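Local coordinates for ancylostoma secreted protein 1 (Necator americanus, PDB 3NT8) that is probably associated with the transition of infective hookworm larvae to parasitism and is built from two CAP domains, at residues Y309-V313 with L314-K318; L328-N331 with E332-Y336; W349-N353 with M354-H358. All coordinates share one frame; numbering follows the deposited sequence.

Interaction 1: Y309-V313 with L314-K318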
ATOM      1  N   TYR A 309      -4.789   5.371  10.992  1.00 22.40           N
ATOM      2  CA  TYR A 309      -4.423   5.620   9.592  1.00 22.99           C
ATOM      3  C   TYR A 309      -5.646   6.144   8.800  1.00 24.30           C
ATOM      4  O   TYR A 309      -6.745   5.615   8.973  1.00 24.98           O
ATOM      5  CB  TYR A 309      -3.988   4.300   8.974  1.00 23.31           C
ATOM      6  CG  TYR A 309      -4.033   4.213   7.457  1.00 22.79           C
ATOM      7  CD1 TYR A 309      -2.960   4.627   6.693  1.00 23.04           C
ATOM      8  CD2 TYR A 309      -5.141   3.661   6.810  1.00 27.07           C
ATOM      9  CE1 TYR A 309      -2.970   4.538   5.336  1.00 26.67           C
ATOM     10  CE2 TYR A 309      -5.193   3.578   5.441  1.00 28.14           C
ATOM     11  CZ  TYR A 309      -4.084   4.010   4.698  1.00 31.90           C
ATOM     12  OH  TYR A 309      -4.121   3.909   3.310  1.00 35.61           O
ATOM     13  N   LYS A 310      -5.446   7.123   7.896  1.00 25.04           N
ATOM     14  CA  LYS A 310      -6.468   7.407   6.894  1.00 26.55           C
ATOM     15  C   LYS A 310      -5.867   7.584   5.514  1.00 26.50           C
ATOM     16  O   LYS A 310      -4.682   7.901   5.365  1.00 26.00           O
ATOM     17  CB  LYS A 310      -7.336   8.618   7.277  1.00 26.57           C
ATOM     18  CG  LYS A 310      -6.610   9.950   7.126  1.00 30.01           C
ATOM     19  CD  LYS A 310      -7.585  11.125   7.243  1.00 33.24           C
ATOM     20  CE  LYS A 310      -6.865  12.438   6.931  1.00 34.49           C
ATOM     21  NZ  LYS A 310      -5.483  12.476   7.502  1.00 37.06           N
ATOM     22  N   THR A 311      -6.698   7.403   4.497  1.00 26.65           N
ATOM     23  CA  THR A 311      -6.297   7.787   3.148  1.00 27.22           C
ATOM     24  C   THR A 311      -7.475   8.430   2.436  1.00 27.21           C
ATOM     25  O   THR A 311      -8.590   7.928   2.542  1.00 26.09           O
ATOM     26  CB  THR A 311      -5.787   6.563   2.325  1.00 27.18           C
ATOM     27  OG1 THR A 311      -5.520   6.949   0.959  1.00 30.02           O
ATOM     28  CG2 THR A 311      -6.799   5.497   2.316  1.00 24.74           C
ATOM     29  N   SER A 312      -7.169   9.491   1.682  1.00 28.30           N
ATOM     30  CA  SER A 312      -8.113  10.258   0.894  1.00 29.19           C
ATOM     31  C   SER A 312      -8.936   9.387  -0.023  1.00 28.42           C
ATOM     32  O   SER A 312     -10.095   9.699  -0.260  1.00 29.76           O
ATOM     33  CB  SER A 312      -7.373  11.299   0.063  1.00 29.96           C
ATOM     34  OG  SER A 312      -6.488  12.090   0.870  1.00 33.71           O
ATOM     35  N   VAL A 313      -8.364   8.285  -0.514  1.00 28.60           N
ATOM     36  CA  VAL A 313      -9.102   7.287  -1.363  1.00 27.71           C
ATOM     37  C   VAL A 313     -10.295   6.656  -0.661  1.00 28.24           C
ATOM     38  O   VAL A 313     -10.107   6.010   0.363  1.00 30.06           O
ATOM     39  CB  VAL A 313      -8.208   6.104  -1.870  1.00 27.21           C
ATOM     40  CG1 VAL A 313      -8.965   5.222  -2.801  1.00 22.94           C
ATOM     41  CG2 VAL A 313      -6.946   6.615  -2.530  1.00 26.60           C
ATOM     42  N   LEU A 314     -11.489   6.776  -1.229  1.00 27.17           N
ATOM     43  CA  LEU A 314     -12.692   6.298  -0.565  1.00 28.08           C
ATOM     44  C   LEU A 314     -12.934   4.868  -0.869  1.00 28.50           C
ATOM     45  O   LEU A 314     -12.612   4.412  -1.940  1.00 30.01           O
ATOM     46  CB  LEU A 314     -13.930   7.112  -0.927  1.00 28.20           C
ATOM     47  CG  LEU A 314     -14.080   8.479  -0.276  1.00 30.32           C
ATOM     48  CD1 LEU A 314     -13.283   9.521  -1.014  1.00 31.98           C
ATOM     49  CD2 LEU A 314     -15.570   8.830  -0.310  1.00 38.57           C
ATOM     50  N   LYS A 315     -13.464   4.146   0.103  1.00 28.31           N
ATOM     51  CA  LYS A 315     -13.768   2.718  -0.054  1.00 29.12           C
ATOM     52  C   LYS A 315     -12.553   1.888  -0.523  1.00 28.75           C
ATOM     53  O   LYS A 315     -12.673   0.895  -1.283  1.00 28.68           O
ATOM     54  CB  LYS A 315     -15.031   2.504  -0.928  1.00 30.12           C
ATOM     55  CG  LYS A 315     -16.327   3.103  -0.321  1.00 30.17           C
ATOM     56  CD  LYS A 315     -17.555   2.458  -0.929  1.00 34.05           C
ATOM     57  CE  LYS A 315     -18.870   2.978  -0.312  1.00 39.99           C
ATOM     58  NZ  LYS A 315     -20.072   2.704  -1.210  1.00 41.94           N
ATOM     59  N   PHE A 316     -11.376   2.259  -0.000  1.00 28.16           N
ATOM     60  CA  PHE A 316     -10.108   1.634  -0.428  1.00 27.17           C
ATOM     61  C   PHE A 316     -10.058   0.182  -0.033  1.00 26.31           C
ATOM     62  O   PHE A 316     -10.423  -0.177   1.082  1.00 26.21           O
ATOM     63  CB  PHE A 316      -8.899   2.410   0.100  1.00 27.00           C
ATOM     64  CG  PHE A 316      -7.613   2.022  -0.527  1.00 27.24           C
ATOM     65  CD1 PHE A 316      -7.432   2.089  -1.902  1.00 25.38           C
ATOM     66  CD2 PHE A 316      -6.535   1.627   0.270  1.00 27.81           C
ATOM     67  CE1 PHE A 316      -6.184   1.750  -2.463  1.00 28.77           C
ATOM     68  CE2 PHE A 316      -5.301   1.274  -0.287  1.00 27.14           C
ATOM     69  CZ  PHE A 316      -5.122   1.343  -1.656  1.00 27.56           C
ATOM     70  N   ASP A 317      -9.643  -0.676  -0.951  1.00 25.76           N
ATOM     71  CA  ASP A 317      -9.603  -2.093  -0.653  1.00 26.41           C
ATOM     72  C   ASP A 317      -9.060  -2.339   0.781  1.00 27.53           C
ATOM     73  O   ASP A 317      -7.994  -1.863   1.121  1.00 27.26           O
ATOM     74  CB  ASP A 317      -8.697  -2.801  -1.651  1.00 26.78           C
ATOM     75  CG  ASP A 317      -8.682  -4.279  -1.454  1.00 27.94           C
ATOM     76  OD1 ASP A 317      -9.441  -4.983  -2.145  1.00 36.34           O
ATOM     77  OD2 ASP A 317      -7.940  -4.758  -0.583  1.00 32.30           O
ATOM     78  N   LYS A 318      -9.785  -3.118   1.580  1.00 28.49           N
ATOM     79  CA  LYS A 318      -9.462  -3.266   2.974  1.00 28.92           C
ATOM     80  C   LYS A 318      -8.070  -3.917   3.186  1.00 29.41           C
ATOM     81  O   LYS A 318      -7.350  -3.503   4.102  1.00 30.46           O
ATOM     82  CB  LYS A 318     -10.566  -4.024   3.706  1.00 27.97           C
ATOM     83  CG  LYS A 318     -11.899  -3.243   3.998  1.00 30.12           C
ATOM     84  CD  LYS A 318     -12.817  -4.160   4.867  1.00 31.17           C
ATOM     85  CE  LYS A 318     -14.282  -3.800   4.923  1.00 33.43           C
ATOM     86  NZ  LYS A 318     -14.467  -2.595   5.693  1.00 31.47           N
TER
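Val313 and Phe316 meet round a tight bend, three residues apart, with CG1 of Val313 lying 3.6 Å from Phe316 CD1. The two side chains approach at a slant. Both first torsions contribute: Val313 places CG1 anti to its backbone N (chi1 -175°), beside its own carbonyl carbon, and Phe316 turns CG anti to its own N (chi1 -167°), a setting in which the ring runs past the valine and offers it the CD1 corner. CB of Phe316 also rests 3.8 Å from Val313 O, while Thr311 CG2 adds a looser apolar contact at 4.3 Å from the same Phe316 CB. In the CAP fold this is the connection by which outer strand 305-311 leaves the mixed sheet and enters helix 318-330, a beta-to-alpha link whose helix begins after Asp317, the N-cap residue, with OD2 bonded to Lys320 N. The bend is pinned from a neighbouring strand as well, since the hydroxyl of Thr381 bonds to both Val313 O and Phe316 N. Val180, in a loop far earlier in the chain, packs on both Val313 and Phe316. Leu314 turns the other way, and its contact is with the main chain: CD1 sits 3.3 Å from Ser312 O. A weak bond from Val313 N to Thr311 OG1, 3.5 Å long, spans the start of the bend.

Interaction 2: L328-N331 with E332-Y336; sequences LWWN and ELKEY
Asn331 and Lys334 run side by side, pointing the same way, where helix 318-330 of the CAP domain passes into the short helix 332-335. Lys334 NZ donates to Asn331 OD1 over 2.7 Å, tilted 29° from the amide's carbonyl plane; bends at chi3 and chi4 curl the lysine chain back to reach it. The same ammonium gives a second bond to a water, which in turn donates to Trp330 O at 2.8 Å. That carbonyl also receives Leu333 N in a nearly straight bond (3.2 Å, 176°), a three-residue step that carries the chain round the junction. Asn331 O is shared too: Glu335 N reaches it at 2.9 Å and Lys334 N only weakly. The remaining polar ends find partners in other parts of the domain, with Trp330 NE1 bonded to Glu257 OE1 and Trp329 NE1 to Ile308 O. Glu332 binds His358 ND1 through OE2 and Tyr359 N through OE1, consistent with its being the glutamate of the histidine-and-glutamate cluster that CAP domains typically carry in their central cavity. With CG anti to its carbonyl carbon (chi1 -60°), Glu332 sets CG 3.2 Å from Trp329 O.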
ATOM      1  N   LEU A 328       3.361   2.096   6.649  1.00 17.35           N
ATOM      2  CA  LEU A 328       3.560   3.533   6.963  1.00 18.27           C
ATOM      3  C   LEU A 328       3.878   3.686   8.452  1.00 17.13           C
ATOM      4  O   LEU A 328       4.764   4.484   8.818  1.00 19.10           O
ATOM      5  CB  LEU A 328       2.344   4.395   6.580  1.00 17.03           C
ATOM      6  CG  LEU A 328       2.239   4.711   5.071  1.00 22.19           C
ATOM      7  CD1 LEU A 328       0.840   5.310   4.575  1.00 22.14           C
ATOM      8  CD2 LEU A 328       3.445   5.569   4.537  1.00 25.18           C
ATOM      9  N   TRP A 329       3.187   2.946   9.294  1.00 15.38           N
ATOM     10  CA  TRP A 329       3.549   2.947  10.732  1.00 14.55           C
ATOM     11  C   TRP A 329       4.976   2.437  10.970  1.00 14.71           C
ATOM     12  O   TRP A 329       5.735   3.099  11.721  1.00 13.81           O
ATOM     13  CB  TRP A 329       2.613   2.116  11.535  1.00 14.45           C
ATOM     14  CG  TRP A 329       1.199   2.571  11.500  1.00 14.90           C
ATOM     15  CD1 TRP A 329       0.757   3.830  11.324  1.00  7.81           C
ATOM     16  CD2 TRP A 329       0.026   1.742  11.697  1.00 10.75           C
ATOM     17  NE1 TRP A 329      -0.632   3.837  11.363  1.00  9.79           N
ATOM     18  CE2 TRP A 329      -1.092   2.571  11.576  1.00  8.27           C
ATOM     19  CE3 TRP A 329      -0.177   0.381  11.938  1.00  8.21           C
ATOM     20  CZ2 TRP A 329      -2.403   2.087  11.691  1.00 11.04           C
ATOM     21  CZ3 TRP A 329      -1.508  -0.098  11.993  1.00  6.63           C
ATOM     22  CH2 TRP A 329      -2.572   0.744  11.875  1.00  7.33           C
ATOM     23  N   TRP A 330       5.327   1.288  10.342  1.00 13.56           N
ATOM     24  CA  TRP A 330       6.629   0.654  10.489  1.00 15.15           C
ATOM     25  C   TRP A 330       7.797   1.487   9.965  1.00 15.06           C
ATOM     26  O   TRP A 330       8.882   1.492  10.589  1.00 14.84           O
ATOM     27  CB  TRP A 330       6.646  -0.756   9.856  1.00 14.26           C
ATOM     28  CG  TRP A 330       7.856  -1.560  10.265  1.00 15.09           C
ATOM     29  CD1 TRP A 330       9.028  -1.707   9.560  1.00 17.88           C
ATOM     30  CD2 TRP A 330       8.055  -2.294  11.505  1.00 17.40           C
ATOM     31  NE1 TRP A 330       9.924  -2.499  10.272  1.00 15.25           N
ATOM     32  CE2 TRP A 330       9.336  -2.883  11.450  1.00 16.37           C
ATOM     33  CE3 TRP A 330       7.258  -2.532  12.636  1.00 17.80           C
ATOM     34  CZ2 TRP A 330       9.839  -3.665  12.492  1.00 15.19           C
ATOM     35  CZ3 TRP A 330       7.761  -3.308  13.654  1.00 12.20           C
ATOM     36  CH2 TRP A 330       9.027  -3.866  13.578  1.00 14.57           C
ATOM     37  N   ASN A 331       7.559   2.196   8.839  1.00 14.49           N
ATOM     38  CA  ASN A 331       8.580   2.993   8.177  1.00 15.35           C
ATOM     39  C   ASN A 331       9.244   4.039   9.024  1.00 13.56           C
ATOM     40  O   ASN A 331      10.305   4.508   8.688  1.00 14.76           O
ATOM     41  CB  ASN A 331       8.114   3.535   6.789  1.00 15.84           C
ATOM     42  CG  ASN A 331       8.050   2.427   5.743  1.00 22.27           C
ATOM     43  OD1 ASN A 331       8.679   1.357   5.923  1.00 23.29           O
ATOM     44  ND2 ASN A 331       7.242   2.641   4.659  1.00 19.54           N
ATOM     45  N   GLU A 332       8.616   4.406  10.137  1.00 13.09           N
ATOM     46  CA  GLU A 332       9.199   5.368  11.060  1.00 12.36           C
ATOM     47  C   GLU A 332      10.642   5.072  11.473  1.00 11.92           C
ATOM     48  O   GLU A 332      11.472   5.968  11.667  1.00 10.82           O
ATOM     49  CB  GLU A 332       8.265   5.564  12.242  1.00 12.03           C
ATOM     50  CG  GLU A 332       6.870   6.105  11.785  1.00 14.39           C
ATOM     51  CD  GLU A 332       5.882   6.329  12.915  1.00 19.94           C
ATOM     52  OE1 GLU A 332       5.905   5.633  13.981  1.00 21.93           O
ATOM     53  OE2 GLU A 332       5.016   7.206  12.729  1.00 20.32           O
ATOM     54  N   LEU A 333      10.954   3.793  11.539  1.00 12.59           N
ATOM     55  CA  LEU A 333      12.244   3.358  12.004  1.00 12.64           C
ATOM     56  C   LEU A 333      13.306   3.722  10.995  1.00 13.85           C
ATOM     57  O   LEU A 333      14.403   4.213  11.376  1.00 15.22           O
ATOM     58  CB  LEU A 333      12.269   1.824  12.261  1.00 12.11           C
ATOM     59  CG  LEU A 333      13.669   1.272  12.595  1.00 11.92           C
ATOM     60  CD1 LEU A 333      14.173   1.737  13.940  1.00  7.50           C
ATOM     61  CD2 LEU A 333      13.684  -0.262  12.577  1.00 14.55           C
ATOM     62  N   LYS A 334      13.019   3.456   9.721  1.00 14.04           N
ATOM     63  CA  LYS A 334      14.029   3.687   8.702  1.00 14.99           C
ATOM     64  C   LYS A 334      14.016   5.167   8.298  1.00 15.69           C
ATOM     65  O   LYS A 334      15.004   5.665   7.726  1.00 16.19           O
ATOM     66  CB  LYS A 334      13.785   2.772   7.510  1.00 13.88           C
ATOM     67  CG  LYS A 334      12.376   2.928   6.884  1.00 15.37           C
ATOM     68  CD  LYS A 334      12.347   2.214   5.444  1.00 16.32           C
ATOM     69  CE  LYS A 334      12.326   0.679   5.619  1.00 13.79           C
ATOM     70  NZ  LYS A 334      11.116   0.312   6.392  1.00 13.76           N
ATOM     71  N   GLU A 335      12.902   5.862   8.576  1.00 15.47           N
ATOM     72  CA  GLU A 335      12.806   7.280   8.204  1.00 17.90           C
ATOM     73  C   GLU A 335      13.379   8.264   9.218  1.00 17.95           C
ATOM     74  O   GLU A 335      14.127   9.199   8.845  1.00 19.24           O
ATOM     75  CB  GLU A 335      11.391   7.643   7.770  1.00 19.16           C
ATOM     76  CG  GLU A 335      11.106   7.043   6.387  1.00 28.18           C
ATOM     77  CD  GLU A 335       9.799   7.513   5.801  1.00 37.72           C
ATOM     78  OE1 GLU A 335       9.464   8.683   6.068  1.00 42.85           O
ATOM     79  OE2 GLU A 335       9.115   6.724   5.079  1.00 40.78           O
ATOM     80  N   TYR A 336      13.051   8.035  10.493  1.00 16.27           N
ATOM     81  CA  TYR A 336      13.413   8.935  11.555  1.00 17.26           C
ATOM     82  C   TYR A 336      14.412   8.361  12.533  1.00 17.13           C
ATOM     83  O   TYR A 336      15.352   9.029  12.887  1.00 18.71           O
ATOM     84  CB  TYR A 336      12.143   9.435  12.298  1.00 18.43           C
ATOM     85  CG  TYR A 336      11.054  10.021  11.373  1.00 22.16           C
ATOM     86  CD1 TYR A 336      11.294  11.156  10.593  1.00 26.86           C
ATOM     87  CD2 TYR A 336       9.785   9.460  11.314  1.00 26.53           C
ATOM     88  CE1 TYR A 336      10.276  11.721   9.743  1.00 28.37           C
ATOM     89  CE2 TYR A 336       8.745  10.020  10.481  1.00 28.26           C
ATOM     90  CZ  TYR A 336       9.016  11.153   9.697  1.00 29.61           C
ATOM     91  OH  TYR A 336       8.044  11.736   8.874  1.00 31.45           O
TER
HETATM   92  O   HOH W   1      11.198   0.788   9.247  1.00 17.11           O

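Interaction 3: W349-N353 with M354-H358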
ATOM      1  N   TRP A 349      10.940  11.648  20.841  1.00 32.70           N
ATOM      2  CA  TRP A 349       9.505  11.931  20.613  1.00 32.35           C
ATOM      3  C   TRP A 349       9.314  13.372  20.103  1.00 32.50           C
ATOM      4  O   TRP A 349       8.647  13.622  19.076  1.00 32.17           O
ATOM      5  CB  TRP A 349       8.709  11.757  21.917  1.00 32.06           C
ATOM      6  CG  TRP A 349       7.226  11.771  21.692  1.00 34.71           C
ATOM      7  CD1 TRP A 349       6.431  12.878  21.530  1.00 35.89           C
ATOM      8  CD2 TRP A 349       6.361  10.624  21.565  1.00 33.92           C
ATOM      9  NE1 TRP A 349       5.132  12.492  21.323  1.00 39.39           N
ATOM     10  CE2 TRP A 349       5.058  11.115  21.336  1.00 36.56           C
ATOM     11  CE3 TRP A 349       6.570   9.239  21.599  1.00 32.75           C
ATOM     12  CZ2 TRP A 349       3.958  10.270  21.161  1.00 33.97           C
ATOM     13  CZ3 TRP A 349       5.484   8.409  21.439  1.00 30.17           C
ATOM     14  CH2 TRP A 349       4.196   8.926  21.219  1.00 32.53           C
ATOM     15  N   ASN A 350       9.933  14.315  20.806  1.00 32.04           N
ATOM     16  CA  ASN A 350       9.680  15.711  20.557  1.00 32.91           C
ATOM     17  C   ASN A 350      10.449  16.269  19.361  1.00 33.04           C
ATOM     18  O   ASN A 350      10.524  17.487  19.171  1.00 33.61           O
ATOM     19  CB  ASN A 350       9.961  16.500  21.832  1.00 33.17           C
ATOM     20  CG  ASN A 350       9.058  16.087  22.963  1.00 34.47           C
ATOM     21  OD1 ASN A 350       7.892  15.702  22.751  1.00 36.33           O
ATOM     22  ND2 ASN A 350       9.573  16.178  24.183  1.00 36.94           N
ATOM     23  N   ARG A 351      11.022  15.372  18.557  1.00 32.61           N
ATOM     24  CA  ARG A 351      11.782  15.795  17.384  1.00 32.08           C
ATOM     25  C   ARG A 351      10.836  16.481  16.406  1.00 31.64           C
ATOM     26  O   ARG A 351       9.716  16.033  16.189  1.00 31.90           O
ATOM     27  CB  ARG A 351      12.516  14.616  16.722  1.00 31.36           C
ATOM     28  CG  ARG A 351      13.887  14.321  17.306  1.00 30.14           C
ATOM     29  CD  ARG A 351      14.511  13.092  16.657  1.00 22.54           C
ATOM     30  NE  ARG A 351      13.626  11.920  16.716  1.00 21.25           N
ATOM     31  CZ  ARG A 351      13.868  10.782  16.059  1.00 19.48           C
ATOM     32  NH1 ARG A 351      14.977  10.655  15.333  1.00 19.91           N
ATOM     33  NH2 ARG A 351      13.036   9.748  16.145  1.00 19.11           N
ATOM     34  N   PRO A 352      11.277  17.598  15.843  1.00 31.63           N
ATOM     35  CA  PRO A 352      10.357  18.367  15.003  1.00 31.69           C
ATOM     36  C   PRO A 352      10.062  17.601  13.699  1.00 31.10           C
ATOM     37  O   PRO A 352      11.001  17.233  12.999  1.00 30.36           O
ATOM     38  CB  PRO A 352      11.127  19.666  14.754  1.00 31.79           C
ATOM     39  CG  PRO A 352      12.074  19.762  16.022  1.00 33.10           C
ATOM     40  CD  PRO A 352      12.493  18.341  16.217  1.00 31.46           C
ATOM     41  N   ASN A 353       8.781  17.299  13.461  1.00 31.60           N
ATOM     42  CA  ASN A 353       8.281  16.706  12.183  1.00 31.64           C
ATOM     43  C   ASN A 353       8.671  15.257  12.032  1.00 30.82           C
ATOM     44  O   ASN A 353       8.848  14.748  10.926  1.00 30.21           O
ATOM     45  CB  ASN A 353       8.719  17.526  10.948  1.00 32.94           C
ATOM     46  CG  ASN A 353       7.955  18.826  10.829  1.00 36.43           C
ATOM     47  OD1 ASN A 353       6.773  18.829  10.441  1.00 42.32           O
ATOM     48  ND2 ASN A 353       8.609  19.933  11.156  1.00 36.12           N
ATOM     49  N   MET A 354       8.803  14.598  13.177  1.00 29.80           N
ATOM     50  CA  MET A 354       9.286  13.235  13.240  1.00 28.57           C
ATOM     51  C   MET A 354       8.446  12.513  14.271  1.00 27.25           C
ATOM     52  O   MET A 354       8.485  12.849  15.476  1.00 26.01           O
ATOM     53  CB  MET A 354      10.775  13.211  13.666  1.00 28.00           C
ATOM     54  CG  MET A 354      11.751  13.617  12.624  1.00 29.85           C
ATOM     55  SD  MET A 354      13.473  13.258  13.081  1.00 33.55           S
ATOM     56  CE  MET A 354      14.336  14.022  11.712  1.00 34.65           C
ATOM     57  N   GLN A 355       7.652  11.551  13.807  1.00 27.19           N
ATOM     58  CA  GLN A 355       6.903  10.680  14.747  1.00 26.25           C
ATOM     59  C   GLN A 355       7.440   9.266  14.715  1.00 24.80           C
ATOM     60  O   GLN A 355       7.830   8.800  13.659  1.00 22.89           O
ATOM     61  CB  GLN A 355       5.399  10.700  14.463  1.00 27.63           C
ATOM     62  CG  GLN A 355       4.771  12.068  14.723  1.00 31.76           C
ATOM     63  CD  GLN A 355       3.283  12.072  14.447  1.00 37.45           C
ATOM     64  OE1 GLN A 355       2.850  11.797  13.337  1.00 40.58           O
ATOM     65  NE2 GLN A 355       2.493  12.378  15.462  1.00 42.35           N
ATOM     66  N   ILE A 356       7.455   8.585  15.863  1.00 23.30           N
ATOM     67  CA  ILE A 356       8.078   7.261  15.941  1.00 23.21           C
ATOM     68  C   ILE A 356       7.185   6.263  16.693  1.00 21.83           C
ATOM     69  O   ILE A 356       7.462   5.060  16.771  1.00 22.78           O
ATOM     70  CB  ILE A 356       9.483   7.420  16.590  1.00 23.65           C
ATOM     71  CG1 ILE A 356      10.361   6.224  16.315  1.00 26.80           C
ATOM     72  CG2 ILE A 356       9.381   7.785  18.126  1.00 23.47           C
ATOM     73  CD1 ILE A 356      11.108   6.358  14.998  1.00 30.03           C
ATOM     74  N   GLY A 357       6.081   6.759  17.219  1.00 19.98           N
ATOM     75  CA  GLY A 357       5.307   5.999  18.182  1.00 19.00           C
ATOM     76  C   GLY A 357       4.458   4.906  17.565  1.00 17.88           C
ATOM     77  O   GLY A 357       4.071   3.979  18.248  1.00 18.02           O
ATOM     78  N   HIS A 358       4.117   5.037  16.286  1.00 16.64           N
ATOM     79  CA  HIS A 358       3.465   3.925  15.582  1.00 15.79           C
ATOM     80  C   HIS A 358       4.338   2.689  15.361  1.00 13.62           C
ATOM     81  O   HIS A 358       3.876   1.581  15.566  1.00 12.22           O
ATOM     82  CB  HIS A 358       2.914   4.364  14.230  1.00 16.56           C
ATOM     83  CG  HIS A 358       2.142   5.632  14.292  1.00 20.05           C
ATOM     84  ND1 HIS A 358       2.657   6.834  13.857  1.00 22.48           N
ATOM     85  CD2 HIS A 358       0.904   5.893  14.775  1.00 24.51           C
ATOM     86  CE1 HIS A 358       1.767   7.784  14.075  1.00 27.77           C
ATOM     87  NE2 HIS A 358       0.704   7.242  14.645  1.00 27.40           N
TER
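The backbone turns back on itself at Arg351-Met354 in a type II beta turn, with Asn353 in the left-handed region (phi 73°) and the turn closed by a weak bond of 3.5 Å from Met354 N to Arg351 O. In the CAP fold this loop joins helix 346-349 to helix 357-363, and Gly357 and His358 open the CRISP family signature sequence Gly-His-Tyr-Thr-Gln.

Across the turn the arginine and the methionine do most of the packing. Met354 extends its chain beyond CG and lays its sulfur over one face of the Arg351 guanidinium, with SD 3.9 Å from CZ. The approach starts lower down the arginine, where Arg351 CD stands 3.7 Å from Met354 SD and Arg351 CB 3.8 Å from Met354 CB. A bend at chi3 (-54°) turns the guanidinium across the thioether, so that the two chains cross at a slant instead of running alongside. Ile356 comes to the same group from another direction, its CD1 near the guanidinium plane at the edge. All three nitrogens have carbonyl partners, NE at Leu348 O, NH1 at Tyr336 O and NH2 at Gly337 O, which should hold the flat group against rotation and leave a face for the sulfur. The positive charge is thus met by backbone oxygens, with apolar and sulfur atoms filling in around it.

Further along, the Trp349 indole points away from the turn, to the start of the next helix. Its CG is anti to the backbone N (chi1 -169°), and the side chain also packs on Leu344 and Met394. The six-membered ring comes obliquely to the bare glycine, bringing CZ3 to 4.1 Å from Gly357 CA.

The three contacts follow one another along the second CAP domain without overlapping. Interaction 1 leads out of strand 305-311 into helix 318-330, interaction 2 occupies the far end of that helix and its short successor, and interaction 3 leads into helix 357-363. The centres of interactions 1 and 2 are about 20 Å apart, yet Tyr309 of the strand packs against Leu328 and Trp329, fixing helix to sheet. Interactions 2 and 3 lie closer, with centres about 10 Å apart, and are joined by polar bonds as well as by packing. Interactions 1 and 3 do not touch, their nearest atoms being about 7 Å apart; Trp329 of helix 318-330 bridges them, touching Tyr309 and stacking on His358.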